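Local structure of putative lipoprotein (Pseudomonas protegens, 4KT3) at residues B[44-49]-B[65-70]; B[61-66]-B[85-90]. The protein binds its type VI secretion peptidoglycan glycoside hydrolase effector as the cognate immunity protein, probably neutralising it. All blocks are in the same frame, centred on the assembly; numbering follows the deposited sequence.

Overall arrangement
Following the chain from its N terminus, helix 21-34 comes first, and strand 44-47 then joins the sheet as one of its two edge strands within this chain. Contact 1 joins that strand to the later part of strand 62-69, closing a connection of 15 residues that contains no helix. Contact 2 starts on the earlier part of strand 62-69 and pairs it with the end of strand 78-86, at the open end of the hairpin these two strands form. The two do not nest: they follow one another along the chain, share F65 and S66, and have centres about 15 Å apart. Together they tie three consecutive strands of the antiparallel sheet, with helix 21-34 lying against F65 in both.

Contact 1: B[44-49]-B[65-70]; sequences VFIDGD and FSLGYN
The ring of F45 folds over the backbone of G68, whose CA stands 3.8 Å from the ring centroid and 23° off its normal, a CH-pi contact over the face. A chi1 of 61°, with CG between the backbone N and the carbonyl carbon, swings the ring across to the neighbouring strand, where the missing side chain of G68 lets it settle. Antiparallel pairing holds the backbones together, with F45-G68 under the ring and D47-S66 further along as the hydrogen-bonded pairs. F45 N donates to G68 O at 2.9 Å, and D47 N meets S66 O in the carbonyl plane at 2.8 Å. On the other face V44, I46, L67 and Y69 pack less closely: I46 CG1 lies 3.9 Å from L67 CD1 and V44 CG2 3.8 Å from Y69 CD1. I46 also touches helix 21-34.

The wetter part lies beside D47. Its OD2 accepts a hydrogen bond from a water 3.2 Å away, and S66 OG sits 2.6 Å from that same water. D47 OD1 receives D49 N in an Asx turn that bends the chain as the strand ends. N70 OD1 bonds to T77 and to H88 of the partner chain, which S66, Y69 and D49 also touch. The ring over G68 and the bridging water thus belong to one face of the sheet, while these four partner-chain contacts are consistent with effector recognition.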
loop_
_atom_site.group_PDB
_atom_site.type_symbol
_atom_site.label_atom_id
_atom_site.label_comp_id
_atom_site.label_asym_id
_atom_site.label_seq_id
_atom_site.Cartn_x
_atom_site.Cartn_y
_atom_site.Cartn_z
ATOM N N VAL B 44 -11.478 5.440 -8.627
ATOM C CA VAL B 44 -10.682 4.251 -8.349
ATOM C C VAL B 44 -9.495 4.150 -9.307
ATOM O O VAL B 44 -9.611 4.465 -10.491
ATOM C CB VAL B 44 -11.529 2.974 -8.462
ATOM C CG1 VAL B 44 -10.672 1.743 -8.252
ATOM C CG2 VAL B 44 -12.677 3.005 -7.460
ATOM N N PHE B 45 -8.355 3.705 -8.795
ATOM C CA PHE B 45 -7.165 3.565 -9.630
ATOM C C PHE B 45 -6.290 2.411 -9.176
ATOM O O PHE B 45 -6.305 2.027 -8.017
ATOM C CB PHE B 45 -6.325 4.833 -9.549
ATOM C CG PHE B 45 -5.847 5.139 -8.161
ATOM C CD1 PHE B 45 -4.730 4.504 -7.649
ATOM C CD2 PHE B 45 -6.531 6.037 -7.361
ATOM C CE1 PHE B 45 -4.287 4.763 -6.378
ATOM C CE2 PHE B 45 -6.097 6.309 -6.082
ATOM C CZ PHE B 45 -4.973 5.670 -5.581
ATOM N N ILE B 46 -5.528 1.868 -10.117
ATOM C CA ILE B 46 -4.409 1.006 -9.805
ATOM C C ILE B 46 -3.149 1.772 -10.161
ATOM O O ILE B 46 -3.033 2.298 -11.264
ATOM C CB ILE B 46 -4.464 -0.308 -10.605
ATOM C CG1 ILE B 46 -5.644 -1.157 -10.131
ATOM C CG2 ILE B 46 -3.159 -1.094 -10.460
ATOM C CD1 ILE B 46 -5.863 -2.408 -10.947
ATOM N N ASP B 47 -2.203 1.816 -9.226
ATOM C CA ASP B 47 -0.958 2.546 -9.412
ATOM C C ASP B 47 0.228 1.590 -9.326
ATOM O O ASP B 47 0.460 0.973 -8.279
ATOM C CB ASP B 47 -0.840 3.593 -8.312
ATOM C CG ASP B 47 0.288 4.573 -8.534
ATOM O OD1 ASP B 47 1.121 4.374 -9.435
ATOM O OD2 ASP B 47 0.339 5.560 -7.774
ATOM N N GLY B 48 0.995 1.485 -10.407
ATOM C CA GLY B 48 2.174 0.633 -10.413
ATOM C C GLY B 48 3.479 1.398 -10.271
ATOM O O GLY B 48 4.552 0.802 -10.343
ATOM N N ASP B 49 3.404 2.708 -10.045
ATOM C CA ASP B 49 4.612 3.517 -9.870
ATOM C C ASP B 49 5.042 3.496 -8.404
ATOM O O ASP B 49 4.972 4.510 -7.684
ATOM C CB ASP B 49 4.379 4.948 -10.360
ATOM C CG ASP B 49 5.643 5.788 -10.346
ATOM O OD1 ASP B 49 6.742 5.215 -10.204
ATOM O OD2 ASP B 49 5.536 7.028 -10.490
ATOM N N PHE B 65 1.790 -2.976 -6.829
ATOM C CA PHE B 65 0.691 -2.130 -7.279
ATOM C C PHE B 65 -0.180 -1.754 -6.101
ATOM O O PHE B 65 -0.435 -2.579 -5.221
ATOM C CB PHE B 65 -0.192 -2.869 -8.296
ATOM C CG PHE B 65 0.538 -3.296 -9.517
ATOM C CD1 PHE B 65 0.625 -2.453 -10.615
ATOM C CD2 PHE B 65 1.159 -4.541 -9.570
ATOM C CE1 PHE B 65 1.313 -2.840 -11.744
ATOM C CE2 PHE B 65 1.845 -4.928 -10.701
ATOM C CZ PHE B 65 1.915 -4.082 -11.791
ATOM N N SER B 66 -0.639 -0.509 -6.078
ATOM C CA SER B 66 -1.618 -0.107 -5.081
ATOM C C SER B 66 -2.978 0.057 -5.740
ATOM O O SER B 66 -3.074 0.436 -6.909
ATOM C CB SER B 66 -1.202 1.194 -4.403
ATOM O OG SER B 66 -1.286 2.280 -5.292
ATOM N N LEU B 67 -4.026 -0.249 -4.980
ATOM C CA LEU B 67 -5.399 -0.063 -5.408
ATOM C C LEU B 67 -6.015 0.968 -4.479
ATOM O O LEU B 67 -6.010 0.808 -3.257
ATOM C CB LEU B 67 -6.157 -1.373 -5.308
ATOM C CG LEU B 67 -7.659 -1.310 -5.592
ATOM C CD1 LEU B 67 -7.935 -0.877 -7.026
ATOM C CD2 LEU B 67 -8.282 -2.663 -5.296
ATOM N N GLY B 68 -6.525 2.045 -5.050
ATOM C CA GLY B 68 -6.986 3.148 -4.236
ATOM C C GLY B 68 -8.178 3.878 -4.797
ATOM O O GLY B 68 -8.644 3.586 -5.894
ATOM N N TYR B 69 -8.626 4.870 -4.036
ATOM C CA TYR B 69 -9.881 5.529 -4.274
ATOM C C TYR B 69 -9.839 6.949 -3.727
ATOM O O TYR B 69 -9.554 7.143 -2.547
ATOM C CB TYR B 69 -10.967 4.726 -3.560
ATOM C CG TYR B 69 -12.327 5.361 -3.580
ATOM C CD1 TYR B 69 -12.911 5.719 -4.777
ATOM C CD2 TYR B 69 -13.035 5.581 -2.401
ATOM C CE1 TYR B 69 -14.156 6.287 -4.824
ATOM C CE2 TYR B 69 -14.292 6.155 -2.430
ATOM C CZ TYR B 69 -14.850 6.511 -3.655
ATOM O OH TYR B 69 -16.104 7.083 -3.744
ATOM N N ASN B 70 -10.145 7.935 -4.573
ATOM C CA ASN B 70 -10.289 9.321 -4.109
ATOM C C ASN B 70 -11.747 9.761 -4.180
ATOM O O ASN B 70 -12.370 9.775 -5.257
ATOM C CB ASN B 70 -9.412 10.288 -4.913
ATOM C CG ASN B 70 -7.940 10.184 -4.564
ATOM O OD1 ASN B 70 -7.532 10.467 -3.431
ATOM N ND2 ASN B 70 -7.129 9.783 -5.540
HETATM O O HOH W 1 -0.225 4.589 -4.758
#

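Contact 2: B[61-66]-B[85-90]; sequences GYYDFS and VSLNTG
The rings of Y62 and Y63 meet the 85-90 segment from the two faces of the sheet, Y62 through CD2 and CE2 at S86, Y63 through CD2 and CE2 at L87. Y62 CD2 approaches S86 N to 3.3 Å, while its CE2 reaches S86 CB. The side chains of Y63 and L87 cross at about a right angle, with Y63 CE2 3.3 Å from L87 CG. The L87 CD1 methyl also reaches back to Y62 C at 3.4 Å, so it touches both the Y63 ring, at CD2, and the Y62 backbone. V85 CG2 stands 3.9 Å from F65 CE2.

The backbone pairing here is antiparallel, with Y63 and V85 the hydrogen-bonded pair: they exchange two bonds, N to O in each direction, both 2.9 Å. L87 N adds a 3.1 Å bond to G61 O just beyond the strand. A chi1 of 160° turns S86 OG toward the chain that follows, where it accepts two bent bonds, from N88 N (136°) and T89 N (145°), an ST turn and an ST motif; it also bonds to E124.

At this end of the 62-69/78-86 hairpin, Y63 and F65 lie against helix 21-34, whereas Y62 projects from the other face onto helix 125-129.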
loop_
_atom_site.group_PDB
_atom_site.type_symbol
_atom_site.label_atom_id
_atom_site.label_comp_id
_atom_site.label_asym_id
_atom_site.label_seq_id
_atom_site.Cartn_x
_atom_site.Cartn_y
_atom_site.Cartn_z
ATOM N N GLY B 61 11.768 -9.655 -7.731
ATOM C CA GLY B 61 11.019 -10.765 -8.305
ATOM C C GLY B 61 9.575 -10.429 -8.630
ATOM O O GLY B 61 8.893 -11.214 -9.300
ATOM N N TYR B 62 9.114 -9.272 -8.145
ATOM C CA TYR B 62 7.717 -8.844 -8.280
ATOM C C TYR B 62 7.631 -7.401 -8.779
ATOM O O TYR B 62 8.586 -6.622 -8.655
ATOM C CB TYR B 62 6.993 -8.921 -6.913
ATOM C CG TYR B 62 7.006 -10.300 -6.312
ATOM C CD1 TYR B 62 8.114 -10.756 -5.610
ATOM C CD2 TYR B 62 5.924 -11.148 -6.449
ATOM C CE1 TYR B 62 8.157 -12.045 -5.101
ATOM C CE2 TYR B 62 5.949 -12.433 -5.943
ATOM C CZ TYR B 62 7.057 -12.873 -5.261
ATOM O OH TYR B 62 7.092 -14.156 -4.756
ATOM N N TYR B 63 6.477 -7.048 -9.331
ATOM C CA TYR B 63 6.089 -5.652 -9.473
ATOM C C TYR B 63 4.981 -5.376 -8.459
ATOM O O TYR B 63 4.078 -6.197 -8.294
ATOM C CB TYR B 63 5.580 -5.382 -10.878
ATOM C CG TYR B 63 6.674 -5.325 -11.907
ATOM C CD1 TYR B 63 7.627 -4.318 -11.873
ATOM C CD2 TYR B 63 6.748 -6.269 -12.918
ATOM C CE1 TYR B 63 8.631 -4.258 -12.815
ATOM C CE2 TYR B 63 7.740 -6.218 -13.864
ATOM C CZ TYR B 63 8.684 -5.215 -13.807
ATOM O OH TYR B 63 9.670 -5.164 -14.760
ATOM N N ASP B 64 5.049 -4.233 -7.783
ATOM C CA ASP B 64 4.047 -3.875 -6.779
ATOM C C ASP B 64 3.021 -2.883 -7.335
ATOM O O ASP B 64 3.345 -2.030 -8.181
ATOM C CB ASP B 64 4.703 -3.245 -5.548
ATOM C CG ASP B 64 5.537 -4.218 -4.736
ATOM O OD1 ASP B 64 5.679 -5.403 -5.109
ATOM O OD2 ASP B 64 6.088 -3.757 -3.712
ATOM N N PHE B 65 1.790 -2.976 -6.829
ATOM C CA PHE B 65 0.691 -2.130 -7.279
ATOM C C PHE B 65 -0.180 -1.754 -6.101
ATOM O O PHE B 65 -0.435 -2.579 -5.221
ATOM C CB PHE B 65 -0.192 -2.869 -8.296
ATOM C CG PHE B 65 0.538 -3.296 -9.517
ATOM C CD1 PHE B 65 0.625 -2.453 -10.615
ATOM C CD2 PHE B 65 1.159 -4.541 -9.570
ATOM C CE1 PHE B 65 1.313 -2.840 -11.744
ATOM C CE2 PHE B 65 1.845 -4.928 -10.701
ATOM C CZ PHE B 65 1.915 -4.082 -11.791
ATOM N N SER B 66 -0.639 -0.509 -6.078
ATOM C CA SER B 66 -1.618 -0.107 -5.081
ATOM C C SER B 66 -2.978 0.057 -5.740
ATOM O O SER B 66 -3.074 0.436 -6.909
ATOM C CB SER B 66 -1.202 1.194 -4.403
ATOM O OG SER B 66 -1.286 2.280 -5.292
ATOM N N VAL B 85 3.019 -8.835 -7.779
ATOM C CA VAL B 85 2.810 -9.805 -8.853
ATOM C C VAL B 85 4.159 -10.324 -9.352
ATOM O O VAL B 85 5.026 -9.535 -9.724
ATOM C CB VAL B 85 2.081 -9.152 -10.049
ATOM C CG1 VAL B 85 1.882 -10.160 -11.159
ATOM C CG2 VAL B 85 0.739 -8.545 -9.604
ATOM N N SER B 86 4.353 -11.635 -9.348
ATOM C CA SER B 86 5.633 -12.194 -9.779
ATOM C C SER B 86 5.832 -12.072 -11.270
ATOM O O SER B 86 4.959 -12.433 -12.040
ATOM C CB SER B 86 5.770 -13.663 -9.394
ATOM O OG SER B 86 6.777 -14.288 -10.197
ATOM N N LEU B 87 6.996 -11.565 -11.666
ATOM C CA LEU B 87 7.351 -11.458 -13.069
ATOM C C LEU B 87 7.463 -12.821 -13.731
ATOM O O LEU B 87 7.239 -12.943 -14.928
ATOM C CB LEU B 87 8.708 -10.771 -13.225
ATOM C CG LEU B 87 8.793 -9.265 -13.133
ATOM C CD1 LEU B 87 8.486 -8.823 -11.725
ATOM C CD2 LEU B 87 10.186 -8.822 -13.550
ATOM N N ASN B 88 7.848 -13.831 -12.961
ATOM C CA ASN B 88 8.156 -15.131 -13.545
ATOM C C ASN B 88 7.023 -16.150 -13.496
ATOM O O ASN B 88 7.051 -17.130 -14.243
ATOM C CB ASN B 88 9.409 -15.725 -12.898
ATOM C CG ASN B 88 10.691 -15.144 -13.474
ATOM O OD1 ASN B 88 10.739 -14.749 -14.638
ATOM N ND2 ASN B 88 11.731 -15.086 -12.656
ATOM N N THR B 89 6.045 -15.946 -12.615
ATOM C CA THR B 89 4.941 -16.906 -12.481
ATOM C C THR B 89 3.552 -16.275 -12.462
ATOM O O THR B 89 2.552 -16.986 -12.582
ATOM C CB THR B 89 5.038 -17.693 -11.178
ATOM O OG1 THR B 89 4.811 -16.792 -10.089
ATOM C CG2 THR B 89 6.401 -18.357 -11.019
ATOM N N GLY B 90 3.487 -14.955 -12.296
ATOM C CA GLY B 90 2.226 -14.266 -12.113
ATOM C C GLY B 90 1.589 -14.481 -10.749
ATOM O O GLY B 90 0.463 -14.030 -10.515
#